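Long-range contacts in acetyl-CoA hydrolase/transferase family protein (Porphyromonas gingivalis, PDB 2NVV), which probably hydrolyses acetyl-CoA or exchanges coenzyme A between acetate and another carboxylic acid, and binds zinc ions: residues A263-L267 and Q287-I291; N18-S24 and K119-I125. All blocks are in the same frame, centred on the assembly; numbering follows the deposited sequence.

Interaction 1. Residues A263-L267 and Q287-I291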
loop_
_atom_site.group_PDB
_atom_site.type_symbol
_atom_site.label_atom_id
_atom_site.label_comp_id
_atom_site.label_asym_id
_atom_site.label_seq_id
_atom_site.Cartn_x
_atom_site.Cartn_y
_atom_site.Cartn_z
ATOM N N ALA A 263 -7.146 -21.629 0.618
ATOM C CA ALA A 263 -7.598 -21.037 1.872
ATOM C C ALA A 263 -8.190 -22.111 2.777
ATOM O O ALA A 263 -7.872 -22.172 3.964
ATOM C CB ALA A 263 -8.645 -19.969 1.597
ATOM N N ASN A 264 -9.058 -22.948 2.213
ATOM C CA ASN A 264 -9.690 -24.025 2.968
ATOM C C ASN A 264 -8.649 -24.983 3.518
ATOM O O ASN A 264 -8.769 -25.462 4.644
ATOM C CB ASN A 264 -10.654 -24.802 2.079
ATOM C CG ASN A 264 -11.881 -24.013 1.732
ATOM O OD1 ASN A 264 -12.599 -24.348 0.792
ATOM N ND2 ASN A 264 -12.139 -22.961 2.490
ATOM N N ALA A 265 -7.632 -25.257 2.716
ATOM C CA ALA A 265 -6.563 -26.154 3.123
ATOM C C ALA A 265 -5.746 -25.509 4.239
ATOM O O ALA A 265 -5.376 -26.174 5.214
ATOM C CB ALA A 265 -5.667 -26.480 1.927
ATOM N N VAL A 266 -5.472 -24.213 4.095
ATOM C CA VAL A 266 -4.710 -23.480 5.093
ATOM C C VAL A 266 -5.453 -23.520 6.424
ATOM O O VAL A 266 -4.880 -23.896 7.451
ATOM C CB VAL A 266 -4.472 -22.016 4.647
ATOM C CG1 VAL A 266 -3.827 -21.220 5.762
ATOM C CG2 VAL A 266 -3.566 -21.999 3.438
ATOM N N LEU A 267 -6.734 -23.160 6.400
ATOM C CA LEU A 267 -7.549 -23.180 7.610
ATOM C C LEU A 267 -7.570 -24.564 8.248
ATOM O O LEU A 267 -7.458 -24.697 9.463
ATOM C CB LEU A 267 -8.977 -22.732 7.289
ATOM C CG LEU A 267 -9.119 -21.239 6.966
ATOM C CD1 LEU A 267 -10.478 -20.960 6.359
ATOM C CD2 LEU A 267 -8.909 -20.428 8.225
ATOM N N GLN A 287 -15.970 -18.123 5.661
ATOM C CA GLN A 287 -16.470 -19.257 4.897
ATOM C C GLN A 287 -16.783 -20.469 5.766
ATOM O O GLN A 287 -16.594 -20.447 6.985
ATOM C CB GLN A 287 -15.459 -19.648 3.818
ATOM C CG GLN A 287 -14.135 -20.154 4.370
ATOM C CD GLN A 287 -13.084 -19.063 4.497
ATOM O OE1 GLN A 287 -12.247 -18.888 3.608
ATOM N NE2 GLN A 287 -13.124 -18.323 5.597
ATOM N N ASP A 288 -17.270 -21.533 5.126
ATOM C CA ASP A 288 -17.609 -22.766 5.827
ATOM C C ASP A 288 -16.436 -23.271 6.647
ATOM O O ASP A 288 -16.598 -23.636 7.807
ATOM C CB ASP A 288 -18.021 -23.851 4.835
ATOM C CG ASP A 288 -19.359 -23.580 4.191
ATOM O OD1 ASP A 288 -19.774 -24.373 3.330
ATOM O OD2 ASP A 288 -20.009 -22.585 4.542
ATOM N N ALA A 289 -15.255 -23.288 6.038
ATOM C CA ALA A 289 -14.050 -23.770 6.713
ATOM C C ALA A 289 -13.827 -23.125 8.077
ATOM O O ALA A 289 -13.377 -23.787 9.010
ATOM C CB ALA A 289 -12.833 -23.561 5.829
ATOM N N VAL A 290 -14.144 -21.837 8.191
ATOM C CA VAL A 290 -13.981 -21.111 9.457
ATOM C C VAL A 290 -15.015 -21.587 10.467
ATOM O O VAL A 290 -14.706 -21.838 11.632
ATOM C CB VAL A 290 -14.132 -19.574 9.246
ATOM C CG1 VAL A 290 -14.235 -18.861 10.581
ATOM C CG2 VAL A 290 -12.947 -19.043 8.458
ATOM N N ILE A 291 -16.251 -21.718 10.005
ATOM C CA ILE A 291 -17.341 -22.180 10.859
ATOM C C ILE A 291 -17.013 -23.563 11.438
ATOM O O ILE A 291 -17.222 -23.816 12.627
ATOM C CB ILE A 291 -18.646 -22.257 10.055
ATOM C CG1 ILE A 291 -18.930 -20.891 9.428
ATOM C CG2 ILE A 291 -19.783 -22.704 10.946
ATOM C CD1 ILE A 291 -19.126 -19.787 10.441
#
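The amide nitrogen ND2 of Asn-264 meets carbon atoms of the opposing segment, lying 3.5 Å from Ala-289 CB and 3.9 Å from Gln-287 CG. These are van der Waals contacts; Asn-264 is partly exposed, so a polar amide is tolerable there. The side chains of Asn-264 and Gln-287 pass antiparallel, their amide planes turned 72° apart. The buried Leu-267 makes the apolar contact. Its CD1 methyl lies 3.5 Å from Ala-289 CB, and 3.8 Å from Val-290 CG2. CD, OE1 and NE2 of Gln-287 all lie at nearly the same distance from Leu-267 CD1, with CD closest at 3.7 Å. Gln-287 presents that group by placing CG between its backbone N and carbonyl carbon (chi1 65°) and then bending at chi2, -94°, so that the chain runs toward helix 261-272. The CA atoms of Asn-264 and Ala-289 are 5.8 Å apart, an approach for which the single methyl of alanine is well suited. Ala-263 may be the last small residue of a GxGxxA pattern of Rossmann type with Gly-258 and Gly-260, consistent with the CoA-binding role predicted for Gly-258 to Val-262, the turn after strand 255-257 together with the first residues of helix 261-272. Across from it, Gln-287 is the N-cap of helix 288-295, shortly after Glu-284, the predicted thioester-forming residue. Val-290 also packs on Ile-299 and Ala-302 of strand 299-304, while Ala-263 and Gln-287 both touch Ser-257 of strand 255-257.

Interaction 2. Residues N18-S24 and K119-I125; sequences NDNVGFS and KVDVAII
Strands 20-23 and 122-125 run parallel, their directions 27° apart, with Val-21 opposite Val-122, Gly-22 opposite Ala-123 and Phe-23 opposite Ile-124. Gly-22 uses both its N and its O toward this strand, N to Val-122 O (3.0 Å) and O to Ile-124 N, and Ser-24 N continues the ladder to Ile-124 O. Lacking a side chain, Gly-22 leaves room for the nearby Val-120 CG1. On the face that carries Val-21 and Phe-23, Val-21 CG1 meets Ile-124 CG1 at 3.6 Å and also lies over one face of the Phe-23 ring, offset toward its rim. Branched and aromatic residues fill this buried face well. At the start of the pair, polar side chains take over. Asp-121 OD2 accepts Asn-20 N at 2.7 Å through its anti lone pair in a nearly straight bond, 167°, while Asn-20 O receives Asp-121 N at 2.9 Å. With CG beside the backbone N (chi1 -77°), the Asn-20 side chain is directed to Lys-119, and ND2 donates to Lys-119 O at 2.8 Å, that oxygen lying in the amide plane. Asp-19 OD1 and Asp-121 OD2 are 3.6 Å apart; His-16 N and Arg-154 at Asp-19 OD2, and a Lys-119 NZ salt bridge to Asp-121 OD1, its hydrogen bond weak, probably offset their repulsion.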
loop_
_atom_site.group_PDB
_atom_site.type_symbol
_atom_site.label_atom_id
_atom_site.label_comp_id
_atom_site.label_asym_id
_atom_site.label_seq_id
_atom_site.Cartn_x
_atom_site.Cartn_y
_atom_site.Cartn_z
ATOM N N ASN A 18 -28.812 6.181 -16.435
ATOM C CA ASN A 18 -27.785 7.090 -15.937
ATOM C C ASN A 18 -27.799 7.293 -14.424
ATOM O O ASN A 18 -27.038 8.101 -13.896
ATOM C CB ASN A 18 -27.896 8.441 -16.631
ATOM C CG ASN A 18 -26.547 9.081 -16.865
ATOM O OD1 ASN A 18 -25.710 8.541 -17.596
ATOM N ND2 ASN A 18 -26.322 10.245 -16.243
ATOM N N ASP A 19 -28.668 6.574 -13.727
ATOM C CA ASP A 19 -28.710 6.667 -12.277
ATOM C C ASP A 19 -27.531 5.862 -11.754
ATOM O O ASP A 19 -27.104 4.900 -12.385
ATOM C CB ASP A 19 -29.991 6.046 -11.706
ATOM C CG ASP A 19 -31.148 7.024 -11.620
ATOM O OD1 ASP A 19 -30.925 8.257 -11.687
ATOM O OD2 ASP A 19 -32.297 6.551 -11.462
ATOM N N ASN A 20 -26.998 6.262 -10.612
ATOM C CA ASN A 20 -25.906 5.518 -9.996
ATOM C C ASN A 20 -26.545 4.724 -8.873
ATOM O O ASN A 20 -27.197 5.286 -7.998
ATOM C CB ASN A 20 -24.829 6.450 -9.432
ATOM C CG ASN A 20 -23.942 7.023 -10.504
ATOM O OD1 ASN A 20 -23.865 6.486 -11.608
ATOM N ND2 ASN A 20 -23.253 8.108 -10.185
ATOM N N VAL A 21 -26.368 3.413 -8.896
ATOM C CA VAL A 21 -26.971 2.577 -7.873
ATOM C C VAL A 21 -25.946 1.861 -7.008
ATOM O O VAL A 21 -24.959 1.308 -7.504
ATOM C CB VAL A 21 -27.916 1.521 -8.506
ATOM C CG1 VAL A 21 -28.719 0.838 -7.426
ATOM C CG2 VAL A 21 -28.842 2.187 -9.518
ATOM N N GLY A 22 -26.189 1.890 -5.702
ATOM C CA GLY A 22 -25.311 1.215 -4.765
ATOM C C GLY A 22 -26.079 0.026 -4.235
ATOM O O GLY A 22 -27.261 0.145 -3.920
ATOM N N PHE A 23 -25.423 -1.126 -4.153
ATOM C CA PHE A 23 -26.070 -2.333 -3.658
ATOM C C PHE A 23 -25.460 -2.790 -2.335
ATOM O O PHE A 23 -24.274 -2.618 -2.093
ATOM C CB PHE A 23 -25.953 -3.444 -4.702
ATOM C CG PHE A 23 -26.340 -3.012 -6.094
ATOM C CD1 PHE A 23 -25.433 -2.332 -6.904
ATOM C CD2 PHE A 23 -27.599 -3.299 -6.607
ATOM C CE1 PHE A 23 -25.773 -1.948 -8.204
ATOM C CE2 PHE A 23 -27.943 -2.920 -7.900
ATOM C CZ PHE A 23 -27.025 -2.243 -8.698
ATOM N N SER A 24 -26.280 -3.377 -1.480
ATOM C CA SER A 24 -25.824 -3.863 -0.179
ATOM C C SER A 24 -25.104 -5.201 -0.311
ATOM O O SER A 24 -25.032 -5.782 -1.398
ATOM C CB SER A 24 -27.015 -4.038 0.761
ATOM O OG SER A 24 -27.862 -5.089 0.312
ATOM N N LYS A 119 -22.706 10.974 -7.562
ATOM C CA LYS A 119 -23.828 10.830 -6.653
ATOM C C LYS A 119 -24.355 9.389 -6.621
ATOM O O LYS A 119 -24.157 8.624 -7.558
ATOM C CB LYS A 119 -24.963 11.759 -7.097
ATOM C CG LYS A 119 -26.217 11.645 -6.240
ATOM C CD LYS A 119 -27.506 11.777 -7.058
ATOM C CE LYS A 119 -27.678 13.166 -7.658
ATOM N NZ LYS A 119 -29.000 13.323 -8.337
ATOM N N VAL A 120 -25.013 9.032 -5.523
ATOM C CA VAL A 120 -25.634 7.722 -5.375
ATOM C C VAL A 120 -27.125 8.063 -5.450
ATOM O O VAL A 120 -27.673 8.693 -4.540
ATOM C CB VAL A 120 -25.360 7.077 -3.995
ATOM C CG1 VAL A 120 -25.956 5.690 -3.967
ATOM C CG2 VAL A 120 -23.876 7.013 -3.711
ATOM N N ASP A 121 -27.775 7.671 -6.537
ATOM C CA ASP A 121 -29.189 7.971 -6.708
ATOM C C ASP A 121 -30.103 7.074 -5.883
ATOM O O ASP A 121 -31.003 7.543 -5.189
ATOM C CB ASP A 121 -29.546 7.870 -8.185
ATOM C CG ASP A 121 -28.901 8.957 -8.998
ATOM O OD1 ASP A 121 -29.321 10.124 -8.866
ATOM O OD2 ASP A 121 -27.965 8.647 -9.755
ATOM N N VAL A 122 -29.871 5.776 -5.964
ATOM C CA VAL A 122 -30.670 4.838 -5.206
ATOM C C VAL A 122 -29.794 3.726 -4.635
ATOM O O VAL A 122 -28.702 3.433 -5.148
ATOM C CB VAL A 122 -31.838 4.261 -6.084
ATOM C CG1 VAL A 122 -31.518 4.436 -7.562
ATOM C CG2 VAL A 122 -32.083 2.807 -5.778
ATOM N N ALA A 123 -30.269 3.146 -3.533
ATOM C CA ALA A 123 -29.584 2.056 -2.866
ATOM C C ALA A 123 -30.556 0.888 -2.798
ATOM O O ALA A 123 -31.679 1.040 -2.304
ATOM C CB ALA A 123 -29.175 2.479 -1.465
ATOM N N ILE A 124 -30.147 -0.265 -3.329
ATOM C CA ILE A 124 -30.984 -1.460 -3.265
ATOM C C ILE A 124 -30.335 -2.307 -2.175
ATOM O O ILE A 124 -29.153 -2.622 -2.269
ATOM C CB ILE A 124 -30.962 -2.280 -4.569
ATOM C CG1 ILE A 124 -30.989 -1.367 -5.799
ATOM C CG2 ILE A 124 -32.145 -3.233 -4.580
ATOM C CD1 ILE A 124 -32.260 -0.627 -6.019
ATOM N N ILE A 125 -31.088 -2.668 -1.139
ATOM C CA ILE A 125 -30.513 -3.463 -0.063
ATOM C C ILE A 125 -31.351 -4.674 0.343
ATOM O O ILE A 125 -32.572 -4.659 0.229
ATOM C CB ILE A 125 -30.274 -2.593 1.192
ATOM C CG1 ILE A 125 -31.602 -2.047 1.715
ATOM C CG2 ILE A 125 -29.352 -1.440 0.856
ATOM C CD1 ILE A 125 -31.488 -1.243 3.003
#

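Overall arrangement
From the N terminus, strand 20-23 comes first. The chain then builds strands 55-58, 77-81 and 99-100 successively outward on one side of it before interaction 2 brings strand 122-127 to its other side. Strands 154-160 and 206-212 extend the sheet beyond that, an order resembling a doubly wound Rossmann-like sheet. Interaction 1 opens only after the loop closed by interaction 2, and it spans just 19 residues, including strands 279-282 and 285-286 and the predicted active-site Glu-284; it joins helix 261-272 to helix 288-295. The loops therefore follow in series. The centres of interaction 1 and interaction 2 are about 33 Å apart, on opposite sides of the chain's centre. The nearest atoms of interaction 1 and interaction 2 are about 17 Å apart.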